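Putative zinc protease (Bordetella pertussis, PDB 3IH6) is probably a zinc-dependent metalloendopeptidase of the M16 family, represented here by a single fragment that takes in much of an inactive M16 domain. Local coordinates at residues Glu109-Ser113 with Gln174-Val178; Arg58-Leu63 with Thr103-Leu108; Leu46-Leu51 with Phe116-Leu121; Trp132-Tyr136 with Phe158-Arg162; Gly22-Val27 with Ala89-Pro93. All blocks are in the same frame, centred on the assembly; numbering follows the deposited sequence.

Contact 1: Glu109-Ser113 with Gln174-Val178; sequences ESLSS and QRAAV
The polar link between Leu111 and Gln174 is a single hydrogen bond: NE2 of Gln174 donates a hydrogen bond to the backbone O of Leu111 at 2.8 Å. The acceptor lies close to the plane of the Gln174 amide, but the donor stands well above the carbonyl plane of Leu111, so the bond does not follow a lone pair; the N-H...O angle is 144°. Gln174 gets there by leaving its helix with CG anti to the backbone N (chi1 -179°) and then bending at chi2, which lays the amide across to the loop. Its other end, OE1, accepts from Phe116 N, so one amide holds the linker between helices 97-109 and 118-136 at two points, Leu111 O and Phe116 N. The linker contains a short 3-10 segment, 111-113, closed by Ser113, whose N and OG both bond to Ser110 O, and the contact seats it on helix 170-180, among the helices beside the antiparallel sheet of this M16-family fragment. The apolar part is carried by Leu111 and Val178. Leu111 CD1 lies 4.0 Å from Ala177 CB, and the same leucine also meets Phe116 and Leu51. Val178 places CG2 against the backbone at the start of the 3-10 turn, 3.8 Å from Ser112 N, and the CB atoms of Leu111 and Ser112 rest on that same methyl at slightly longer range.

Contact 2: Arg58-Leu63 with Thr103-Leu108; sequences RLYHAL and TLTATL
Helices 58-63 and 103-108 run roughly antiparallel, their local axes 137° apart in direction and 9.8 Å from each other at closest approach, with the CA atoms of Leu59 and Leu104, and of Leu63 and Thr103, nearest across the pair. The side chains between them meet mainly by apolar contact. Leu104 CD1 sits between two leucines of the other helix: it presses on Leu59 CD2 at 3.5 Å, tighter than a usual carbon contact, and meets Leu63 CD1 at 3.8 Å. Leu63 sends its other methyl, CD2, past Thr103, 3.6 Å from CB. Thr107 covers the next part of the seam. Its OG1 is turned back to Thr103 O, 2.9 Å away, which takes up the hydroxyl within its own helix; CG2, anti to the backbone N, is thereby directed at Arg58 CB, 3.8 Å off. Ala62 CB fits between Thr103 CG2 and Thr107 OG1. The guanidinium of Arg58 is held away from this seam by Lys114 O and an acid of helix 118-136. Both helices pack on one side of the antiparallel sheet: Leu59 and Leu63 reach Val72 of strand 71-77, Leu59 and Leu108 share Phe87 of strand 84-90, and Leu104 rests on Ala29 of strand 26-32.

Contact 3: Leu46-Leu51 with Phe116-Leu121; sequences LAATIL and FSQEEL
Ile50 lays its terminal methyl on the ring of Phe116: CD1 stands over the face, 4.0 Å from the ring centroid and only 13° off the normal, a well-centred CH-pi contact. With CG1 beside the backbone N and CG2 anti to it (chi1 -68°), the two branches divide the work. CG2 comes to Phe116 CE2 at 3.5 Å, while CG1 runs in close to the backbone of the other helix, 3.3 Å from Glu120 O. Round the rest of the ring, Leu51 CD2 lies at the edge near the ring plane, and Ala47 CB approaches CZ at 3.9 Å. Phe116 is thus wedged against one side of helix 39-52, with Ala177 and Leu170 of helix 170-180 also touching it. Directly after the phenylalanine, helix 118-136 begins with a capping box. Ser117 is the N-cap: its OG accepts from Glu120 N, and in return Ser117 N bonds to Glu120 OE1 at 2.9 Å, nearly straight at 173° and on the anti side of the carboxylate. The box directs the extended Glu120 side chain back toward Ser117 N, and its CB and CD lie 4.0 Å from Ile50 CG2. OE2 of the same carboxylate forms a salt bridge with NE of Arg58, so Glu120 ties the start of its helix to helix 58-63. Farther along, Leu46 CD1 and Leu121 CD1 meet at 4.0 Å, their side chains crossing at a slant. Beyond Glu120, Ile50 packs on Ala124, one helical turn on in helix 118-136.

Contact 4: Trp132-Tyr136 with Phe158-Arg162; sequences WQQTY and FFLQR
Trp132 and Phe158 both swing their rings off with CG anti to the backbone N (chi1 -168° and 179°), and Arg162, starting the same way, bends at chi2 and again at chi3 so that its chain folds over the indole. Trp132 ends up between the other two. On one side the Phe158 ring forms an offset stack with the five-membered ring, centroids 4.5 Å apart and planes at 23°. Over the other face, Arg162 CG sits 3.5 Å from the centroid of that same five-membered ring in a CH-pi contact, and its guanidinium lies nearly flat on the six-membered ring, CZ 4.3 Å from the centroid, as an off-centre cation-pi pair. At the indole edge, NE1 donates to Phe158 O at 3.0 Å, tilted from the carbonyl plane, and CZ2 meets Phe159 CD1. Thr135 puts CG2 against Phe158 CE1 at 3.7 Å. A water accepts from Gln133 NE2 and Arg162 NH2, bridging the two side chains. This layer joins the C-terminal end of helix 118-136 to helix 157-167, which run nearly antiparallel here. Tyr136 carries it on to a neighbouring subunit, bonding through OH to Gln90 of that chain. The indole N-H is satisfied by a main-chain carbonyl, and the aromatic face probably gives the guanidinium charge some stabilisation while the water takes one of its N-H groups.

Contact 5: Gly22-Val27 with Ala89-Pro93; sequences GGTPLV and AQLQP
Val27 and Ala89 form an antiparallel hydrogen-bonded pair, and the backbone bonds of this contact start there. Ala89 N donates to Val27 O at 2.9 Å, and Val27 N donates to Ala89 O at 3.1 Å. Leu26 and Gln90 follow as a non-hydrogen-bonded pair, and past them Leu91 N donates to Pro25 O at 2.7 Å, continuing the ladder just beyond the regular strands. Ala89 O also receives a CA-H...O contact from Leu26, at 3.4 Å from CA. Apolar contacts fall on both sides of the sheet. On the face that carries Val27 and Ala89, Val27 CG2 lies near Ala89 CB and reaches Leu91 CD1 at 4.2 Å; Val27 and Leu91 both touch Gln97 of helix 97-109 there. With Leu26 and Gln90, the leucine sends CD2 against Gln90 CG at 3.8 Å, and Thr24 CG2 comes across to the same CG. Tyr4 of strand 2-6 touches both Leu26 and Gln90. Pro25 CB lies 4.2 Å from Leu91 CB, and past the last backbone bond Pro93 CG comes to Gly23 O. The contact thus zips the start of strand 26-32 to the end of strand 84-90, neighbouring inner strands of the antiparallel sheet. Proline has no N-H to give, so Pro25 can take part in the ladder only as an acceptor, and its carbonyl does so through Leu91.

From the N terminus, strand 26-32 pairs with the end of strand 84-90 in contact 5, closing a loop of 61 residues that contains helices 39-52 and 58-63. Contact 2, from helix 58-63 to helix 97-109, crosses contact 5 and touches it through Leu63 and Ala89. Contact 3 encloses contact 2 and also crosses contact 5, bringing helix 118-136 back to helix 39-52. Contact 1 crosses contact 3, tying the turn after helix 97-109 to helix 170-180; the two share a junction at Phe116. Contact 4 nests inside contact 1, pairing helices 118-136 and 157-167, its centre about 35 Å from that of contact 5.

Contact 1: Glu109-Ser113 with Gln174-Val178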
# COMPACT_ATOMS: atom_id res chain seq x y z
N GLU E 109 8.33 22.22 -27.26
CA GLU E 109 9.52 22.75 -27.92
C GLU E 109 9.58 24.27 -28.04
O GLU E 109 10.54 24.83 -28.61
CB GLU E 109 9.65 22.07 -29.27
CG GLU E 109 9.59 20.55 -29.10
CD GLU E 109 9.52 19.81 -30.40
OE1 GLU E 109 9.61 20.43 -31.50
OE2 GLU E 109 9.40 18.58 -30.33
N SER E 110 8.60 24.97 -27.46
CA SER E 110 8.69 26.43 -27.49
C SER E 110 8.72 27.13 -26.12
O SER E 110 8.38 28.30 -25.99
CB SER E 110 7.58 27.00 -28.38
OG SER E 110 6.33 26.87 -27.72
N LEU E 111 9.15 26.40 -25.10
CA LEU E 111 9.24 26.92 -23.74
C LEU E 111 10.21 28.09 -23.69
O LEU E 111 10.18 28.92 -22.76
CB LEU E 111 9.72 25.80 -22.79
CG LEU E 111 8.73 24.65 -22.62
CD1 LEU E 111 9.46 23.43 -21.98
CD2 LEU E 111 7.51 25.07 -21.80
N SER E 112 11.07 28.15 -24.70
CA SER E 112 12.07 29.21 -24.79
C SER E 112 11.42 30.62 -24.79
O SER E 112 11.94 31.60 -24.22
CB SER E 112 12.88 29.00 -26.06
OG SER E 112 14.06 29.78 -26.02
N SER E 113 10.27 30.70 -25.44
CA SER E 113 9.50 31.92 -25.54
C SER E 113 8.32 31.90 -24.57
O SER E 113 7.48 32.82 -24.59
CB SER E 113 8.96 32.00 -26.95
OG SER E 113 8.15 30.85 -27.18
N GLN E 174 14.91 25.64 -16.70
CA GLN E 174 14.56 26.15 -18.04
C GLN E 174 15.55 25.64 -19.07
O GLN E 174 15.16 25.06 -20.10
CB GLN E 174 14.55 27.68 -18.06
CG GLN E 174 14.19 28.32 -19.42
CD GLN E 174 12.71 28.28 -19.75
OE1 GLN E 174 11.85 28.07 -18.85
NE2 GLN E 174 12.38 28.48 -21.03
N ARG E 175 16.83 25.87 -18.82
CA ARG E 175 17.86 25.49 -19.79
C ARG E 175 17.80 24.00 -20.11
O ARG E 175 17.89 23.61 -21.28
CB ARG E 175 19.25 25.84 -19.28
CG ARG E 175 20.34 25.10 -20.04
CD ARG E 175 21.69 25.56 -19.65
NE ARG E 175 21.87 25.53 -18.20
CZ ARG E 175 22.16 24.44 -17.49
NH1 ARG E 175 22.29 23.26 -18.10
NH2 ARG E 175 22.31 24.54 -16.17
N ALA E 176 17.63 23.17 -19.08
CA ALA E 176 17.50 21.71 -19.27
C ALA E 176 16.33 21.33 -20.20
O ALA E 176 16.49 20.62 -21.20
CB ALA E 176 17.38 21.01 -17.92
N ALA E 177 15.15 21.83 -19.88
CA ALA E 177 13.98 21.54 -20.70
C ALA E 177 14.18 22.09 -22.09
O ALA E 177 13.89 21.39 -23.08
CB ALA E 177 12.72 22.15 -20.08
N VAL E 178 14.66 23.34 -22.19
CA VAL E 178 14.94 23.90 -23.54
C VAL E 178 15.95 23.10 -24.40
O VAL E 178 15.73 22.97 -25.61
CB VAL E 178 15.22 25.41 -23.52
CG1 VAL E 178 15.79 25.84 -24.87
CG2 VAL E 178 13.92 26.17 -23.25

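Contact 2: Arg58-Leu63 with Thr103-Leu108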
# COMPACT_ATOMS: atom_id res chain seq x y z
N ARG E 58 1.29 22.92 -18.57
CA ARG E 58 1.36 23.58 -19.87
C ARG E 58 0.56 22.78 -20.90
O ARG E 58 -0.30 23.33 -21.61
CB ARG E 58 2.81 23.80 -20.33
CG ARG E 58 3.70 24.71 -19.44
CD ARG E 58 3.12 26.17 -19.33
NE ARG E 58 3.98 27.14 -18.64
CZ ARG E 58 4.95 27.84 -19.24
NH1 ARG E 58 5.22 27.66 -20.53
NH2 ARG E 58 5.69 28.69 -18.55
N LEU E 59 0.81 21.47 -20.96
CA LEU E 59 0.05 20.59 -21.84
C LEU E 59 -1.47 20.66 -21.60
O LEU E 59 -2.26 20.81 -22.55
CB LEU E 59 0.57 19.15 -21.79
CG LEU E 59 1.99 18.95 -22.34
CD1 LEU E 59 2.56 17.52 -22.05
CD2 LEU E 59 2.01 19.22 -23.81
N TYR E 60 -1.89 20.51 -20.35
CA TYR E 60 -3.30 20.48 -20.07
C TYR E 60 -3.95 21.74 -20.60
O TYR E 60 -4.92 21.67 -21.33
CB TYR E 60 -3.59 20.27 -18.58
CG TYR E 60 -5.07 20.03 -18.24
CD1 TYR E 60 -5.54 18.74 -18.01
CD2 TYR E 60 -5.98 21.11 -18.12
CE1 TYR E 60 -6.89 18.48 -17.70
CE2 TYR E 60 -7.37 20.87 -17.79
CZ TYR E 60 -7.78 19.53 -17.57
OH TYR E 60 -9.07 19.25 -17.24
N HIS E 61 -3.37 22.89 -20.27
CA HIS E 61 -3.94 24.15 -20.69
C HIS E 61 -4.00 24.34 -22.22
O HIS E 61 -4.93 24.95 -22.73
CB HIS E 61 -3.19 25.32 -20.06
CG HIS E 61 -3.92 26.60 -20.15
ND1 HIS E 61 -4.99 26.90 -19.33
CD2 HIS E 61 -3.79 27.65 -20.99
CE1 HIS E 61 -5.47 28.08 -19.66
NE2 HIS E 61 -4.77 28.56 -20.67
N ALA E 62 -3.00 23.82 -22.94
CA ALA E 62 -2.96 23.97 -24.40
C ALA E 62 -3.93 23.04 -25.10
O ALA E 62 -4.53 23.42 -26.10
CB ALA E 62 -1.53 23.74 -24.91
N LEU E 63 -4.12 21.83 -24.56
CA LEU E 63 -4.87 20.80 -25.27
C LEU E 63 -6.34 20.58 -24.87
O LEU E 63 -7.13 20.11 -25.68
CB LEU E 63 -4.09 19.48 -25.22
CG LEU E 63 -2.64 19.60 -25.73
CD1 LEU E 63 -1.83 18.34 -25.53
CD2 LEU E 63 -2.68 19.95 -27.19
N THR E 103 -0.08 20.60 -31.63
CA THR E 103 -0.07 21.48 -30.49
C THR E 103 0.79 20.93 -29.35
O THR E 103 1.49 21.70 -28.72
CB THR E 103 -1.48 21.78 -29.99
OG1 THR E 103 -2.30 22.24 -31.08
CG2 THR E 103 -1.45 22.85 -28.88
N LEU E 104 0.71 19.63 -29.06
CA LEU E 104 1.56 19.03 -28.00
C LEU E 104 3.06 19.32 -28.19
O LEU E 104 3.76 19.67 -27.25
CB LEU E 104 1.37 17.50 -27.93
CG LEU E 104 2.26 16.77 -26.91
CD1 LEU E 104 1.45 16.37 -25.71
CD2 LEU E 104 2.83 15.54 -27.55
N THR E 105 3.57 19.09 -29.40
CA THR E 105 5.01 19.29 -29.64
C THR E 105 5.38 20.78 -29.70
O THR E 105 6.46 21.17 -29.25
CB THR E 105 5.50 18.61 -30.94
OG1 THR E 105 4.76 19.13 -32.05
CG2 THR E 105 5.37 17.10 -30.88
N ALA E 106 4.50 21.62 -30.25
CA ALA E 106 4.74 23.08 -30.18
C ALA E 106 4.89 23.58 -28.75
O ALA E 106 5.72 24.43 -28.47
CB ALA E 106 3.66 23.85 -30.90
N THR E 107 4.11 23.05 -27.81
CA THR E 107 4.15 23.56 -26.42
C THR E 107 5.46 23.14 -25.80
O THR E 107 6.13 23.92 -25.10
CB THR E 107 3.00 22.95 -25.56
OG1 THR E 107 1.75 23.18 -26.20
CG2 THR E 107 3.01 23.48 -24.13
N LEU E 108 5.82 21.89 -26.06
CA LEU E 108 7.01 21.29 -25.47
C LEU E 108 8.28 21.96 -25.96
O LEU E 108 9.17 22.25 -25.18
CB LEU E 108 7.07 19.78 -25.76
CG LEU E 108 6.04 18.90 -25.06
CD1 LEU E 108 6.08 17.44 -25.59
CD2 LEU E 108 6.13 18.95 -23.54

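Contact 3: Leu46-Leu51 with Phe116-Leu121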
# COMPACT_ATOMS: atom_id res chain seq x y z
N LEU E 46 11.75 17.68 -13.12
CA LEU E 46 10.85 18.76 -12.63
C LEU E 46 9.98 19.36 -13.74
O LEU E 46 8.81 19.58 -13.54
CB LEU E 46 11.65 19.84 -11.93
CG LEU E 46 12.44 19.37 -10.70
CD1 LEU E 46 13.47 20.43 -10.28
CD2 LEU E 46 11.44 19.02 -9.60
N ALA E 47 10.59 19.59 -14.91
CA ALA E 47 9.91 20.11 -16.09
C ALA E 47 8.71 19.26 -16.51
O ALA E 47 7.63 19.80 -16.83
CB ALA E 47 10.86 20.19 -17.23
N ALA E 48 8.89 17.93 -16.58
CA ALA E 48 7.79 17.09 -17.04
C ALA E 48 6.57 17.23 -16.12
O ALA E 48 5.44 17.16 -16.58
CB ALA E 48 8.23 15.64 -17.18
N THR E 49 6.79 17.48 -14.85
CA THR E 49 5.68 17.72 -13.91
C THR E 49 5.03 19.07 -14.18
O THR E 49 3.82 19.19 -14.08
CB THR E 49 6.19 17.77 -12.45
OG1 THR E 49 6.70 16.52 -12.06
CG2 THR E 49 5.09 18.16 -11.48
N ILE E 50 5.84 20.08 -14.51
CA ILE E 50 5.28 21.37 -14.85
C ILE E 50 4.45 21.26 -16.13
O ILE E 50 3.41 21.87 -16.23
CB ILE E 50 6.35 22.45 -15.05
CG1 ILE E 50 7.05 22.78 -13.71
CG2 ILE E 50 5.73 23.71 -15.76
CD1 ILE E 50 8.38 23.52 -13.89
N LEU E 51 4.92 20.48 -17.09
CA LEU E 51 4.25 20.32 -18.38
C LEU E 51 3.01 19.48 -18.36
O LEU E 51 2.08 19.70 -19.17
CB LEU E 51 5.23 19.72 -19.44
CG LEU E 51 6.42 20.66 -19.67
CD1 LEU E 51 7.63 19.91 -20.16
CD2 LEU E 51 6.04 21.84 -20.58
N PHE E 116 9.23 28.83 -17.77
CA PHE E 116 8.71 28.48 -16.47
C PHE E 116 8.69 29.68 -15.49
O PHE E 116 9.64 30.50 -15.45
CB PHE E 116 9.56 27.34 -15.88
CG PHE E 116 9.53 26.07 -16.70
CD1 PHE E 116 10.69 25.32 -16.90
CD2 PHE E 116 8.34 25.60 -17.27
CE1 PHE E 116 10.66 24.12 -17.65
CE2 PHE E 116 8.31 24.40 -18.06
CZ PHE E 116 9.46 23.68 -18.25
N SER E 117 7.61 29.77 -14.71
CA SER E 117 7.49 30.72 -13.63
C SER E 117 8.11 30.12 -12.37
O SER E 117 8.24 28.88 -12.26
CB SER E 117 6.03 30.98 -13.34
OG SER E 117 5.45 29.81 -12.75
N GLN E 118 8.46 30.99 -11.41
CA GLN E 118 9.00 30.57 -10.10
C GLN E 118 8.02 29.64 -9.41
O GLN E 118 8.42 28.59 -8.88
CB GLN E 118 9.32 31.78 -9.19
CG GLN E 118 10.16 31.47 -7.93
CD GLN E 118 11.35 30.55 -8.20
OE1 GLN E 118 12.06 30.69 -9.19
NE2 GLN E 118 11.54 29.57 -7.32
N GLU E 119 6.75 30.06 -9.43
CA GLU E 119 5.62 29.30 -8.85
C GLU E 119 5.47 27.90 -9.47
O GLU E 119 5.13 26.92 -8.79
CB GLU E 119 4.32 30.12 -9.05
CG GLU E 119 3.05 29.51 -8.43
CD GLU E 119 1.81 30.38 -8.65
OE1 GLU E 119 1.99 31.57 -8.98
OE2 GLU E 119 0.66 29.89 -8.51
N GLU E 120 5.73 27.80 -10.77
CA GLU E 120 5.64 26.48 -11.44
C GLU E 120 6.72 25.53 -10.95
O GLU E 120 6.46 24.31 -10.79
CB GLU E 120 5.73 26.61 -12.95
CG GLU E 120 4.38 26.99 -13.52
CD GLU E 120 4.45 27.40 -14.97
OE1 GLU E 120 5.52 27.89 -15.40
OE2 GLU E 120 3.44 27.19 -15.68
N LEU E 121 7.90 26.11 -10.72
CA LEU E 121 9.03 25.36 -10.23
C LEU E 121 8.76 24.92 -8.80
O LEU E 121 9.09 23.78 -8.42
CB LEU E 121 10.35 26.15 -10.29
CG LEU E 121 11.57 25.51 -9.61
CD1 LEU E 121 11.90 24.13 -10.15
CD2 LEU E 121 12.75 26.40 -9.79

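Contact 4: Trp132-Tyr136 with Phe158-Arg162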
# COMPACT_ATOMS: atom_id res chain seq x y z
N TRP E 132 10.05 11.99 -2.35
CA TRP E 132 11.36 11.64 -1.80
C TRP E 132 11.32 11.31 -0.29
O TRP E 132 11.92 10.34 0.13
CB TRP E 132 12.43 12.71 -2.09
CG TRP E 132 13.84 12.18 -1.77
CD1 TRP E 132 14.72 11.57 -2.65
CD2 TRP E 132 14.49 12.16 -0.49
NE1 TRP E 132 15.87 11.21 -1.99
CE2 TRP E 132 15.75 11.55 -0.66
CE3 TRP E 132 14.13 12.62 0.79
CZ2 TRP E 132 16.65 11.39 0.39
CZ3 TRP E 132 15.03 12.45 1.84
CH2 TRP E 132 16.27 11.83 1.63
N GLN E 133 10.60 12.13 0.48
CA GLN E 133 10.50 11.97 1.93
C GLN E 133 9.70 10.72 2.24
O GLN E 133 9.94 10.06 3.24
CB GLN E 133 9.80 13.18 2.58
CG GLN E 133 10.62 14.49 2.67
CD GLN E 133 12.02 14.33 3.33
OE1 GLN E 133 12.23 13.45 4.17
NE2 GLN E 133 12.96 15.21 2.94
N GLN E 134 8.75 10.40 1.37
CA GLN E 134 7.95 9.19 1.58
C GLN E 134 8.79 7.95 1.34
O GLN E 134 8.67 6.96 2.08
CB GLN E 134 6.66 9.19 0.74
CG GLN E 134 5.60 10.07 1.34
CD GLN E 134 4.48 10.41 0.37
OE1 GLN E 134 4.12 9.60 -0.47
NE2 GLN E 134 3.92 11.61 0.49
N THR E 135 9.65 8.02 0.32
CA THR E 135 10.60 6.95 0.05
C THR E 135 11.57 6.75 1.19
O THR E 135 11.73 5.64 1.69
CB THR E 135 11.40 7.22 -1.22
OG1 THR E 135 10.54 7.01 -2.34
CG2 THR E 135 12.57 6.27 -1.33
N TYR E 136 12.20 7.84 1.61
CA TYR E 136 13.24 7.82 2.63
C TYR E 136 12.77 7.31 4.02
O TYR E 136 13.57 6.69 4.78
CB TYR E 136 13.87 9.23 2.67
CG TYR E 136 14.80 9.48 3.83
CD1 TYR E 136 16.10 8.94 3.84
CD2 TYR E 136 14.39 10.25 4.93
CE1 TYR E 136 16.96 9.17 4.91
CE2 TYR E 136 15.25 10.48 6.00
CZ TYR E 136 16.53 9.94 5.98
OH TYR E 136 17.37 10.17 7.05
N PHE E 158 20.80 8.81 -5.10
CA PHE E 158 19.60 8.86 -4.22
C PHE E 158 19.58 10.13 -3.39
O PHE E 158 18.54 10.82 -3.31
CB PHE E 158 19.48 7.62 -3.32
CG PHE E 158 18.29 7.67 -2.40
CD1 PHE E 158 17.00 7.74 -2.92
CD2 PHE E 158 18.45 7.72 -1.04
CE1 PHE E 158 15.90 7.82 -2.08
CE2 PHE E 158 17.34 7.81 -0.19
CZ PHE E 158 16.07 7.86 -0.72
N PHE E 159 20.73 10.49 -2.81
CA PHE E 159 20.82 11.70 -2.03
C PHE E 159 21.12 12.94 -2.83
O PHE E 159 20.62 14.04 -2.51
CB PHE E 159 21.85 11.53 -0.91
CG PHE E 159 21.48 10.47 0.05
CD1 PHE E 159 20.49 10.70 1.02
CD2 PHE E 159 22.06 9.22 -0.04
CE1 PHE E 159 20.14 9.70 1.90
CE2 PHE E 159 21.71 8.23 0.85
CZ PHE E 159 20.74 8.48 1.82
N LEU E 160 21.94 12.79 -3.87
CA LEU E 160 22.38 13.93 -4.66
C LEU E 160 21.22 14.53 -5.45
O LEU E 160 21.12 15.76 -5.51
CB LEU E 160 23.56 13.57 -5.57
CG LEU E 160 24.09 14.62 -6.57
CD1 LEU E 160 24.59 15.93 -5.93
CD2 LEU E 160 25.18 14.00 -7.47
N GLN E 161 20.35 13.67 -6.01
CA GLN E 161 19.21 14.12 -6.81
C GLN E 161 18.32 14.98 -5.91
O GLN E 161 17.90 16.07 -6.30
CB GLN E 161 18.39 12.97 -7.45
CG GLN E 161 19.08 12.06 -8.54
CD GLN E 161 19.71 12.80 -9.72
OE1 GLN E 161 20.19 13.92 -9.60
NE2 GLN E 161 19.75 12.13 -10.90
N ARG E 162 18.10 14.52 -4.68
CA ARG E 162 17.37 15.30 -3.67
C ARG E 162 17.99 16.67 -3.46
O ARG E 162 17.28 17.68 -3.44
CB ARG E 162 17.31 14.53 -2.34
CG ARG E 162 16.23 14.99 -1.38
CD ARG E 162 16.72 16.03 -0.41
NE ARG E 162 17.67 15.42 0.50
CZ ARG E 162 17.58 15.49 1.83
NH1 ARG E 162 18.50 14.88 2.58
NH2 ARG E 162 16.60 16.18 2.39
O HOH W 1 13.72 17.36 1.48

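Contact 5: Gly22-Val27 with Ala89-Pro93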
# COMPACT_ATOMS: atom_id res chain seq x y z
N GLY E 22 -15.62 4.71 -31.86
CA GLY E 22 -14.64 3.78 -31.30
C GLY E 22 -14.33 4.04 -29.84
O GLY E 22 -15.24 4.33 -29.05
N GLY E 23 -13.05 3.93 -29.49
CA GLY E 23 -12.56 4.11 -28.12
C GLY E 23 -11.75 5.38 -27.96
O GLY E 23 -12.19 6.46 -28.36
N THR E 24 -10.57 5.29 -27.35
CA THR E 24 -9.80 6.49 -27.10
C THR E 24 -8.45 6.49 -27.81
O THR E 24 -7.53 5.77 -27.41
CB THR E 24 -9.61 6.73 -25.59
OG1 THR E 24 -10.88 7.04 -25.00
CG2 THR E 24 -8.65 7.87 -25.34
N PRO E 25 -8.32 7.32 -28.86
CA PRO E 25 -7.00 7.49 -29.47
C PRO E 25 -6.03 8.23 -28.54
O PRO E 25 -6.44 9.01 -27.69
CB PRO E 25 -7.30 8.30 -30.73
CG PRO E 25 -8.75 8.04 -31.00
CD PRO E 25 -9.37 7.99 -29.65
N LEU E 26 -4.75 7.90 -28.68
CA LEU E 26 -3.68 8.56 -27.97
C LEU E 26 -2.64 8.95 -28.97
O LEU E 26 -2.36 8.19 -29.90
CB LEU E 26 -3.07 7.63 -26.91
CG LEU E 26 -3.98 7.39 -25.71
CD1 LEU E 26 -4.19 5.91 -25.43
CD2 LEU E 26 -3.53 8.17 -24.48
N VAL E 27 -2.10 10.15 -28.82
CA VAL E 27 -0.91 10.56 -29.55
C VAL E 27 0.17 10.85 -28.56
O VAL E 27 -0.11 11.09 -27.37
CB VAL E 27 -1.14 11.77 -30.48
CG1 VAL E 27 -2.05 11.35 -31.62
CG2 VAL E 27 -1.71 12.98 -29.74
N ALA E 89 -1.17 12.88 -25.31
CA ALA E 89 -2.52 13.38 -25.08
C ALA E 89 -3.49 12.29 -25.36
O ALA E 89 -3.27 11.46 -26.25
CB ALA E 89 -2.83 14.65 -25.92
N GLN E 90 -4.57 12.29 -24.58
CA GLN E 90 -5.65 11.35 -24.70
C GLN E 90 -6.74 12.03 -25.51
O GLN E 90 -7.16 13.14 -25.17
CB GLN E 90 -6.15 11.05 -23.28
CG GLN E 90 -6.78 9.70 -23.10
CD GLN E 90 -7.32 9.48 -21.69
OE1 GLN E 90 -7.52 10.43 -20.92
NE2 GLN E 90 -7.56 8.24 -21.35
N LEU E 91 -7.20 11.39 -26.58
CA LEU E 91 -8.25 11.94 -27.42
C LEU E 91 -9.61 11.23 -27.32
O LEU E 91 -9.73 10.09 -26.89
CB LEU E 91 -7.79 12.00 -28.88
CG LEU E 91 -6.91 13.18 -29.32
CD1 LEU E 91 -5.69 13.38 -28.44
CD2 LEU E 91 -6.47 13.02 -30.76
N GLN E 92 -10.63 11.98 -27.70
CA GLN E 92 -11.99 11.52 -27.83
C GLN E 92 -12.09 11.11 -29.27
O GLN E 92 -11.31 11.59 -30.10
CB GLN E 92 -12.89 12.73 -27.62
CG GLN E 92 -14.35 12.49 -27.35
CD GLN E 92 -14.84 13.38 -26.24
OE1 GLN E 92 -14.02 13.94 -25.49
NE2 GLN E 92 -16.17 13.52 -26.10
N PRO E 93 -13.05 10.20 -29.59
CA PRO E 93 -13.30 9.91 -31.00
C PRO E 93 -13.76 11.18 -31.69
O PRO E 93 -14.57 11.93 -31.13
CB PRO E 93 -14.46 8.91 -30.94
CG PRO E 93 -14.40 8.32 -29.59
CD PRO E 93 -13.91 9.41 -28.70